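PDB 2YG9: DNA-3-methyladenine glycosidase II, putative, which belongs to the helix-hairpin-helix (HhH-GPD) superfamily of base excision DNA repair proteins. Local coordinates for residues L23-G31 / G50-T58; D177-L187 / A207-S215. All blocks are in the same frame, centred on the assembly; numbering follows the deposited sequence.

Contact 1: L23-G31 / G50-T58; sequences LPPLTDHAG and GELPVLAPT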
loop_
_atom_site.group_PDB
_atom_site.type_symbol
_atom_site.label_atom_id
_atom_site.label_comp_id
_atom_site.label_asym_id
_atom_site.label_seq_id
_atom_site.Cartn_x
_atom_site.Cartn_y
_atom_site.Cartn_z
ATOM N N LEU A 23 -5.719 -11.424 8.576
ATOM C CA LEU A 23 -6.902 -11.658 7.752
ATOM C C LEU A 23 -6.482 -11.928 6.311
ATOM O O LEU A 23 -5.640 -11.177 5.745
ATOM C CB LEU A 23 -7.847 -10.453 7.842
ATOM C CG LEU A 23 -8.425 -10.136 9.230
ATOM C CD1 LEU A 23 -8.943 -8.705 9.337
ATOM C CD2 LEU A 23 -9.527 -11.122 9.600
ATOM N N PRO A 24 -7.043 -12.999 5.690
ATOM C CA PRO A 24 -6.662 -13.280 4.319
ATOM C C PRO A 24 -7.177 -12.241 3.308
ATOM O O PRO A 24 -8.208 -11.610 3.534
ATOM C CB PRO A 24 -7.293 -14.648 4.051
ATOM C CG PRO A 24 -8.445 -14.715 4.953
ATOM C CD PRO A 24 -7.993 -13.996 6.198
ATOM N N PRO A 25 -6.470 -12.081 2.188
ATOM C CA PRO A 25 -6.999 -11.229 1.120
ATOM C C PRO A 25 -8.376 -11.681 0.669
ATOM O O PRO A 25 -8.673 -12.907 0.623
ATOM C CB PRO A 25 -6.005 -11.437 -0.029
ATOM C CG PRO A 25 -4.731 -11.897 0.655
ATOM C CD PRO A 25 -5.163 -12.671 1.841
ATOM N N LEU A 26 -9.215 -10.710 0.352
ATOM C CA LEU A 26 -10.508 -10.994 -0.218
ATOM C C LEU A 26 -10.305 -11.631 -1.593
ATOM O O LEU A 26 -9.377 -11.275 -2.337
ATOM C CB LEU A 26 -11.377 -9.715 -0.339
ATOM C CG LEU A 26 -11.550 -8.828 0.884
ATOM C CD1 LEU A 26 -12.532 -7.630 0.599
ATOM C CD2 LEU A 26 -12.035 -9.626 2.067
ATOM N N THR A 27 -11.194 -12.555 -1.934
ATOM C CA THR A 27 -11.176 -13.171 -3.240
ATOM C C THR A 27 -12.334 -12.638 -4.103
ATOM O O THR A 27 -12.327 -12.776 -5.317
ATOM C CB THR A 27 -11.197 -14.735 -3.136
ATOM O OG1 THR A 27 -12.356 -15.139 -2.414
ATOM C CG2 THR A 27 -9.976 -15.244 -2.389
ATOM N N ASP A 28 -13.305 -12.029 -3.428
ATOM C CA ASP A 28 -14.391 -11.295 -4.069
ATOM C C ASP A 28 -14.852 -10.236 -3.059
ATOM O O ASP A 28 -14.601 -10.366 -1.867
ATOM C CB ASP A 28 -15.546 -12.236 -4.455
ATOM C CG ASP A 28 -16.380 -12.663 -3.262
ATOM O OD1 ASP A 28 -17.312 -11.918 -2.886
ATOM O OD2 ASP A 28 -16.118 -13.753 -2.713
ATOM N N HIS A 29 -15.500 -9.182 -3.552
ATOM C CA HIS A 29 -15.939 -8.043 -2.724
ATOM C C HIS A 29 -17.417 -8.008 -2.273
ATOM O O HIS A 29 -17.853 -7.012 -1.717
ATOM C CB HIS A 29 -15.683 -6.739 -3.481
ATOM C CG HIS A 29 -14.234 -6.451 -3.709
ATOM N ND1 HIS A 29 -13.798 -5.488 -4.599
ATOM C CD2 HIS A 29 -13.122 -7.015 -3.182
ATOM C CE1 HIS A 29 -12.477 -5.472 -4.609
ATOM N NE2 HIS A 29 -12.041 -6.394 -3.764
ATOM N N ALA A 30 -18.192 -9.064 -2.496
ATOM C CA ALA A 30 -19.627 -9.024 -2.178
ATOM C C ALA A 30 -19.894 -8.848 -0.689
ATOM O O ALA A 30 -20.632 -7.934 -0.255
ATOM C CB ALA A 30 -20.368 -10.336 -2.748
ATOM N N GLY A 31 -19.292 -9.721 0.097
ATOM C CA GLY A 31 -19.348 -9.633 1.562
ATOM C C GLY A 31 -18.881 -8.302 2.114
ATOM O O GLY A 31 -19.567 -7.694 2.926
ATOM N N GLY A 50 -19.129 2.297 -8.127
ATOM C CA GLY A 50 -19.208 1.006 -8.782
ATOM C C GLY A 50 -18.215 -0.019 -8.234
ATOM O O GLY A 50 -17.735 0.072 -7.087
ATOM N N GLU A 51 -17.919 -1.012 -9.062
ATOM C CA GLU A 51 -17.059 -2.113 -8.650
ATOM C C GLU A 51 -15.590 -1.764 -8.799
ATOM O O GLU A 51 -15.196 -1.076 -9.725
ATOM C CB GLU A 51 -17.374 -3.369 -9.456
ATOM C CG GLU A 51 -17.005 -4.629 -8.716
ATOM C CD GLU A 51 -18.154 -5.131 -7.836
ATOM O OE1 GLU A 51 -19.219 -5.424 -8.463
ATOM O OE2 GLU A 51 -17.993 -5.258 -6.567
ATOM N N LEU A 52 -14.793 -2.231 -7.844
ATOM C CA LEU A 52 -13.336 -2.059 -7.849
ATOM C C LEU A 52 -12.694 -3.426 -8.042
ATOM O O LEU A 52 -13.209 -4.413 -7.547
ATOM C CB LEU A 52 -12.866 -1.447 -6.532
ATOM C CG LEU A 52 -13.370 -0.073 -6.110
ATOM C CD1 LEU A 52 -12.765 0.385 -4.791
ATOM C CD2 LEU A 52 -13.082 0.902 -7.224
ATOM N N PRO A 53 -11.581 -3.503 -8.794
ATOM C CA PRO A 53 -10.944 -4.819 -9.025
ATOM C C PRO A 53 -10.436 -5.514 -7.734
ATOM O O PRO A 53 -9.958 -4.836 -6.800
ATOM C CB PRO A 53 -9.769 -4.497 -9.938
ATOM C CG PRO A 53 -9.595 -2.990 -9.867
ATOM C CD PRO A 53 -10.860 -2.388 -9.431
ATOM N N VAL A 54 -10.564 -6.833 -7.687
ATOM C CA VAL A 54 -10.023 -7.624 -6.581
ATOM C C VAL A 54 -8.459 -7.673 -6.679
ATOM O O VAL A 54 -7.889 -8.142 -7.674
ATOM C CB VAL A 54 -10.651 -9.057 -6.526
ATOM C CG1 VAL A 54 -10.170 -9.850 -5.331
ATOM C CG2 VAL A 54 -12.185 -9.013 -6.465
ATOM N N LEU A 55 -7.778 -7.232 -5.627
ATOM C CA LEU A 55 -6.303 -7.278 -5.557
ATOM C C LEU A 55 -5.818 -8.666 -5.128
ATOM O O LEU A 55 -6.297 -9.212 -4.128
ATOM C CB LEU A 55 -5.758 -6.248 -4.547
ATOM C CG LEU A 55 -6.274 -4.847 -4.783
ATOM C CD1 LEU A 55 -5.697 -3.863 -3.817
ATOM C CD2 LEU A 55 -6.009 -4.479 -6.218
ATOM N N ALA A 56 -4.863 -9.203 -5.881
ATOM C CA ALA A 56 -4.223 -10.478 -5.582
ATOM C C ALA A 56 -2.967 -10.224 -4.790
ATOM O O ALA A 56 -2.166 -9.356 -5.145
ATOM C CB ALA A 56 -3.867 -11.223 -6.893
ATOM N N PRO A 57 -2.745 -11.003 -3.731
ATOM C CA PRO A 57 -1.530 -10.774 -2.979
ATOM C C PRO A 57 -0.300 -11.076 -3.882
ATOM O O PRO A 57 -0.344 -12.019 -4.659
ATOM C CB PRO A 57 -1.647 -11.756 -1.835
ATOM C CG PRO A 57 -2.507 -12.868 -2.373
ATOM C CD PRO A 57 -3.497 -12.168 -3.248
ATOM N N THR A 58 0.745 -10.248 -3.816
ATOM C CA THR A 58 1.925 -10.439 -4.665
ATOM C C THR A 58 2.718 -11.702 -4.274
ATOM O O THR A 58 2.966 -11.988 -3.092
ATOM C CB THR A 58 2.896 -9.214 -4.624
ATOM O OG1 THR A 58 3.953 -9.394 -5.592
ATOM C CG2 THR A 58 3.475 -9.031 -3.224
HETATM O O HOH W 1 -8.154 -8.920 -2.422
HETATM O O HOH W 2 -7.415 -12.169 -4.023
HETATM O O HOH W 3 -9.298 -6.520 -3.204
HETATM O O HOH W 4 -16.016 -3.690 -5.581
#
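The imidazole of His29 lies along the extended chain of residues 52-54 and, with Val54, forms the centre of the contact between 23-31 and 50-58. Val54 sets CG2 over one ring face, a CH-pi contact 3.9 Å from the centroid of the His29 ring, while Pro53 O lies near the ring plane at the edge, 3.4 Å from His29 CE1. With CG1 anti to the backbone N (chi1 -176°), the other branch of Val54 turns to the backbone, CG1 lying 3.4 Å from Leu26 O. Further along, the rings of Pro25 and Pro57 cross at about a right angle, CG to CG 3.9 Å.

Water supplies the clear polar links. Both His29 nitrogens meet one in the ring plane: the water 2.8 Å from His29 NE2 accepts from Leu55 N, and that at His29 ND1 accepts from Leu52 N and donates to Glu51 OE2. Two more waters each bridge Leu26 O and Leu55 O. Within 23-31, Asp28 OD1 accepts from Ala30 N in an Asx turn at 3.0 Å.

The contact lies at the surface, where the lead into helix 30-36 meets the loop between helices 40-49 and 61-71; helix 204-219 packs against it through Leu206, Arg209 and Tyr210.

Contact 2: D177-L187 / A207-S215; sequences DLALRQGVERL and ASRYLWANS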
loop_
_atom_site.group_PDB
_atom_site.type_symbol
_atom_site.label_atom_id
_atom_site.label_comp_id
_atom_site.label_asym_id
_atom_site.label_seq_id
_atom_site.Cartn_x
_atom_site.Cartn_y
_atom_site.Cartn_z
ATOM N N ASP A 177 -2.833 8.975 5.748
ATOM C CA ASP A 177 -3.097 9.288 4.354
ATOM C C ASP A 177 -4.004 10.506 4.367
ATOM O O ASP A 177 -5.108 10.464 4.910
ATOM C CB ASP A 177 -3.788 8.136 3.628
ATOM C CG ASP A 177 -3.914 8.371 2.144
ATOM O OD1 ASP A 177 -4.878 9.041 1.713
ATOM O OD2 ASP A 177 -3.056 7.863 1.385
ATOM N N LEU A 178 -3.505 11.603 3.799
ATOM C CA LEU A 178 -4.233 12.868 3.792
ATOM C C LEU A 178 -5.539 12.756 3.055
ATOM O O LEU A 178 -6.506 13.297 3.499
ATOM C CB LEU A 178 -3.363 13.997 3.182
ATOM C CG LEU A 178 -3.924 15.434 3.119
ATOM C CD1 LEU A 178 -4.207 16.071 4.469
ATOM C CD2 LEU A 178 -2.961 16.328 2.313
ATOM N N ALA A 179 -5.586 12.033 1.937
ATOM C CA ALA A 179 -6.799 11.948 1.174
ATOM C C ALA A 179 -7.874 11.133 1.899
ATOM O O ALA A 179 -9.029 11.489 1.882
ATOM C CB ALA A 179 -6.518 11.394 -0.243
ATOM N N LEU A 180 -7.486 10.074 2.592
ATOM C CA LEU A 180 -8.439 9.313 3.386
ATOM C C LEU A 180 -8.999 10.207 4.521
ATOM O O LEU A 180 -10.211 10.294 4.733
ATOM C CB LEU A 180 -7.786 8.074 3.968
ATOM C CG LEU A 180 -7.368 6.980 2.993
ATOM C CD1 LEU A 180 -6.751 5.852 3.792
ATOM C CD2 LEU A 180 -8.565 6.474 2.071
ATOM N N ARG A 181 -8.115 10.890 5.230
ATOM C CA ARG A 181 -8.540 11.726 6.331
ATOM C C ARG A 181 -9.424 12.908 5.887
ATOM O O ARG A 181 -10.358 13.293 6.609
ATOM C CB ARG A 181 -7.313 12.209 7.123
ATOM C CG ARG A 181 -6.549 11.066 7.798
ATOM C CD ARG A 181 -7.346 10.409 8.927
ATOM N NE ARG A 181 -7.630 11.368 9.996
ATOM C CZ ARG A 181 -6.793 11.696 10.987
ATOM N NH1 ARG A 181 -5.592 11.159 11.101
ATOM N NH2 ARG A 181 -7.169 12.598 11.877
ATOM N N GLN A 182 -9.123 13.484 4.733
ATOM C CA GLN A 182 -9.930 14.595 4.146
ATOM C C GLN A 182 -11.312 14.126 3.746
ATOM O O GLN A 182 -12.289 14.849 3.978
ATOM C CB GLN A 182 -9.233 15.219 2.937
ATOM C CG GLN A 182 -8.056 16.144 3.349
ATOM C CD GLN A 182 -7.284 16.667 2.135
ATOM O OE1 GLN A 182 -7.294 16.067 1.035
ATOM N NE2 GLN A 182 -6.597 17.780 2.334
ATOM N N GLY A 183 -11.365 12.878 3.239
ATOM C CA GLY A 183 -12.596 12.188 2.913
ATOM C C GLY A 183 -13.477 11.889 4.117
ATOM O O GLY A 183 -14.697 12.055 4.043
ATOM N N VAL A 184 -12.873 11.423 5.214
ATOM C CA VAL A 184 -13.651 11.148 6.419
ATOM C C VAL A 184 -14.140 12.453 7.037
ATOM O O VAL A 184 -15.266 12.525 7.509
ATOM C CB VAL A 184 -12.880 10.268 7.423
ATOM C CG1 VAL A 184 -13.642 10.195 8.748
ATOM C CG2 VAL A 184 -12.570 8.870 6.797
ATOM N N GLU A 185 -13.296 13.484 7.034
ATOM C CA GLU A 185 -13.670 14.807 7.512
ATOM C C GLU A 185 -14.866 15.377 6.727
ATOM O O GLU A 185 -15.775 15.927 7.305
ATOM C CB GLU A 185 -12.441 15.742 7.472
ATOM C CG GLU A 185 -12.686 17.208 7.135
ATOM C CD GLU A 185 -11.398 18.061 7.192
ATOM O OE1 GLU A 185 -10.566 18.084 6.208
ATOM O OE2 GLU A 185 -11.239 18.720 8.248
ATOM N N ARG A 186 -14.836 15.236 5.409
ATOM C CA ARG A 186 -15.861 15.762 4.520
ATOM C C ARG A 186 -17.208 15.013 4.649
ATOM O O ARG A 186 -18.310 15.610 4.727
ATOM C CB ARG A 186 -15.328 15.643 3.088
ATOM C CG ARG A 186 -16.200 16.208 1.976
ATOM C CD ARG A 186 -16.144 17.704 1.961
ATOM N NE ARG A 186 -14.840 18.213 1.529
ATOM C CZ ARG A 186 -14.560 19.511 1.369
ATOM N NH1 ARG A 186 -15.504 20.405 1.597
ATOM N NH2 ARG A 186 -13.355 19.910 0.967
ATOM N N LEU A 187 -17.108 13.695 4.693
ATOM C CA LEU A 187 -18.274 12.838 4.665
ATOM C C LEU A 187 -18.829 12.613 6.071
ATOM O O LEU A 187 -20.015 12.402 6.237
ATOM C CB LEU A 187 -17.919 11.523 3.916
ATOM C CG LEU A 187 -17.579 11.627 2.428
ATOM C CD1 LEU A 187 -17.310 10.244 1.775
ATOM C CD2 LEU A 187 -18.703 12.347 1.673
ATOM N N ALA A 207 -12.860 -0.129 2.022
ATOM C CA ALA A 207 -13.450 1.175 2.388
ATOM C C ALA A 207 -12.468 2.269 1.977
ATOM O O ALA A 207 -12.851 3.203 1.353
ATOM C CB ALA A 207 -13.702 1.266 3.857
ATOM N N SER A 208 -11.196 2.125 2.361
ATOM C CA SER A 208 -10.141 3.065 1.964
ATOM C C SER A 208 -10.111 3.258 0.424
ATOM O O SER A 208 -10.096 4.380 -0.073
ATOM C CB SER A 208 -8.791 2.572 2.476
ATOM O OG SER A 208 -8.673 2.709 3.872
ATOM N N ARG A 209 -10.122 2.156 -0.321
ATOM C CA ARG A 209 -10.117 2.227 -1.777
ATOM C C ARG A 209 -11.350 2.952 -2.341
ATOM O O ARG A 209 -11.242 3.712 -3.333
ATOM C CB ARG A 209 -9.967 0.823 -2.368
ATOM C CG ARG A 209 -8.581 0.219 -2.095
ATOM C CD ARG A 209 -8.498 -1.207 -2.640
ATOM N NE ARG A 209 -8.667 -1.222 -4.102
ATOM C CZ ARG A 209 -9.091 -2.261 -4.834
ATOM N NH1 ARG A 209 -9.479 -3.393 -4.273
ATOM N NH2 ARG A 209 -9.188 -2.130 -6.145
ATOM N N TYR A 210 -12.496 2.766 -1.697
ATOM C CA TYR A 210 -13.695 3.522 -2.082
ATOM C C TYR A 210 -13.606 4.997 -1.743
ATOM O O TYR A 210 -14.100 5.822 -2.493
ATOM C CB TYR A 210 -14.986 2.880 -1.517
ATOM C CG TYR A 210 -15.553 1.796 -2.413
ATOM C CD1 TYR A 210 -16.102 2.110 -3.668
ATOM C CD2 TYR A 210 -15.489 0.473 -2.046
ATOM C CE1 TYR A 210 -16.594 1.107 -4.519
ATOM C CE2 TYR A 210 -15.975 -0.533 -2.891
ATOM C CZ TYR A 210 -16.531 -0.209 -4.124
ATOM O OH TYR A 210 -17.004 -1.248 -4.923
ATOM N N LEU A 211 -12.990 5.361 -0.617
ATOM C CA LEU A 211 -12.722 6.784 -0.367
ATOM C C LEU A 211 -11.833 7.437 -1.440
ATOM O O LEU A 211 -12.097 8.580 -1.901
ATOM C CB LEU A 211 -12.129 7.001 1.030
ATOM C CG LEU A 211 -13.057 6.814 2.245
ATOM C CD1 LEU A 211 -12.260 7.066 3.513
ATOM C CD2 LEU A 211 -14.286 7.722 2.146
ATOM N N TRP A 212 -10.774 6.743 -1.848
ATOM C CA TRP A 212 -9.915 7.274 -2.903
ATOM C C TRP A 212 -10.692 7.316 -4.229
ATOM O O TRP A 212 -10.525 8.247 -5.052
ATOM C CB TRP A 212 -8.643 6.422 -3.073
ATOM C CG TRP A 212 -7.619 6.567 -1.959
ATOM C CD1 TRP A 212 -7.165 7.722 -1.420
ATOM C CD2 TRP A 212 -6.933 5.507 -1.272
ATOM N NE1 TRP A 212 -6.219 7.461 -0.454
ATOM C CE2 TRP A 212 -6.061 6.108 -0.341
ATOM C CE3 TRP A 212 -6.939 4.111 -1.387
ATOM C CZ2 TRP A 212 -5.222 5.359 0.502
ATOM C CZ3 TRP A 212 -6.104 3.369 -0.536
ATOM C CH2 TRP A 212 -5.277 4.002 0.393
ATOM N N ALA A 213 -11.538 6.314 -4.454
ATOM C CA ALA A 213 -12.307 6.268 -5.699
ATOM C C ALA A 213 -13.304 7.440 -5.733
ATOM O O ALA A 213 -13.522 8.055 -6.761
ATOM C CB ALA A 213 -13.037 4.919 -5.870
ATOM N N ASN A 214 -13.880 7.765 -4.583
ATOM C CA ASN A 214 -14.856 8.833 -4.508
ATOM C C ASN A 214 -14.177 10.171 -4.738
ATOM O O ASN A 214 -14.769 11.103 -5.310
ATOM C CB ASN A 214 -15.601 8.773 -3.173
ATOM C CG ASN A 214 -16.782 9.701 -3.121
ATOM O OD1 ASN A 214 -16.826 10.680 -2.346
ATOM N ND2 ASN A 214 -17.733 9.431 -3.964
ATOM N N SER A 215 -12.934 10.282 -4.284
ATOM C CA SER A 215 -12.209 11.519 -4.481
ATOM C C SER A 215 -11.954 11.741 -5.975
ATOM O O SER A 215 -12.114 12.827 -6.469
ATOM C CB SER A 215 -10.886 11.506 -3.719
ATOM O OG SER A 215 -10.096 12.629 -4.091
#
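Trp212 and Leu180 interlock where helix 178-187 crosses helix 207-215 at 81°, with 9.3 Å between the axes. Leu180 keeps CG anti to its carbonyl carbon (chi1 -68°) and extends beyond it, which carries CD2 over one face of the indole, 3.6 Å from the centroid of the five-membered ring of Trp212. The same methyl packs against Leu211 CB, and CD1 reaches CZ2 of Trp212. Ala179 CB meets the indole at its edge, 3.9 Å from Trp212 CD1.

The pyrrole nitrogen is directed at the N-cap of helix 178-187. Trp212 NE1 donates to Asp177 OD1 at 3.0 Å, nearly in the ring plane but from above the carboxylate plane, the two planes being steeply turned against each other. With its CG anti to the backbone N (chi1 -173°), Asp177 also accepts the capping bond from Leu180 N through the anti lone pair of OD1, at 2.9 Å. Two donors thus grip one oxygen, while OD2 accepts from Trp157 NE1; this buried carboxylate should therefore be held firmly in position.

Leu211 points at helix 178-187 and parts its methyls there: CD1 rests 3.8 Å from Val184 CG2, and CD2 lies 4.0 Å from Leu187 CD1, the two leucines sliding past each other in opposite directions.

This buried crossing joins helix 178-187, in the HhH-GPD family region, to helix 204-219 of the all-helical fold. Helix 193-200 flanks it, Trp200 touching both Val184 and Leu211. Met161 and Leu164 of helix 156-166 pack on Trp212, and Val41 of helix 40-49 adjoins Leu187.

Helix 204-219 joins the two contacts, whose centres are about 18 Å apart. Ser208, Leu211 and Trp212 meet helix 178-187 in contact 2, whereas the side chains of Arg209 and Tyr210, between Ser208 and Leu211 in sequence, reach the loop of contact 1. Tyr210 OH lies 2.6 Å from Gly50 O and Arg209 NH2 lies 2.9 Å from Pro53 O, both probable hydrogen bonds. The Arg209 guanidinium also packs on contact 1, with NH1 3.7 Å from His29 CE1. Contact 1 is a surface junction rich in water, whereas contact 2 is buried. A nickel (II) ion sits about 10 Å from the side chain of Leu26 in contact 1.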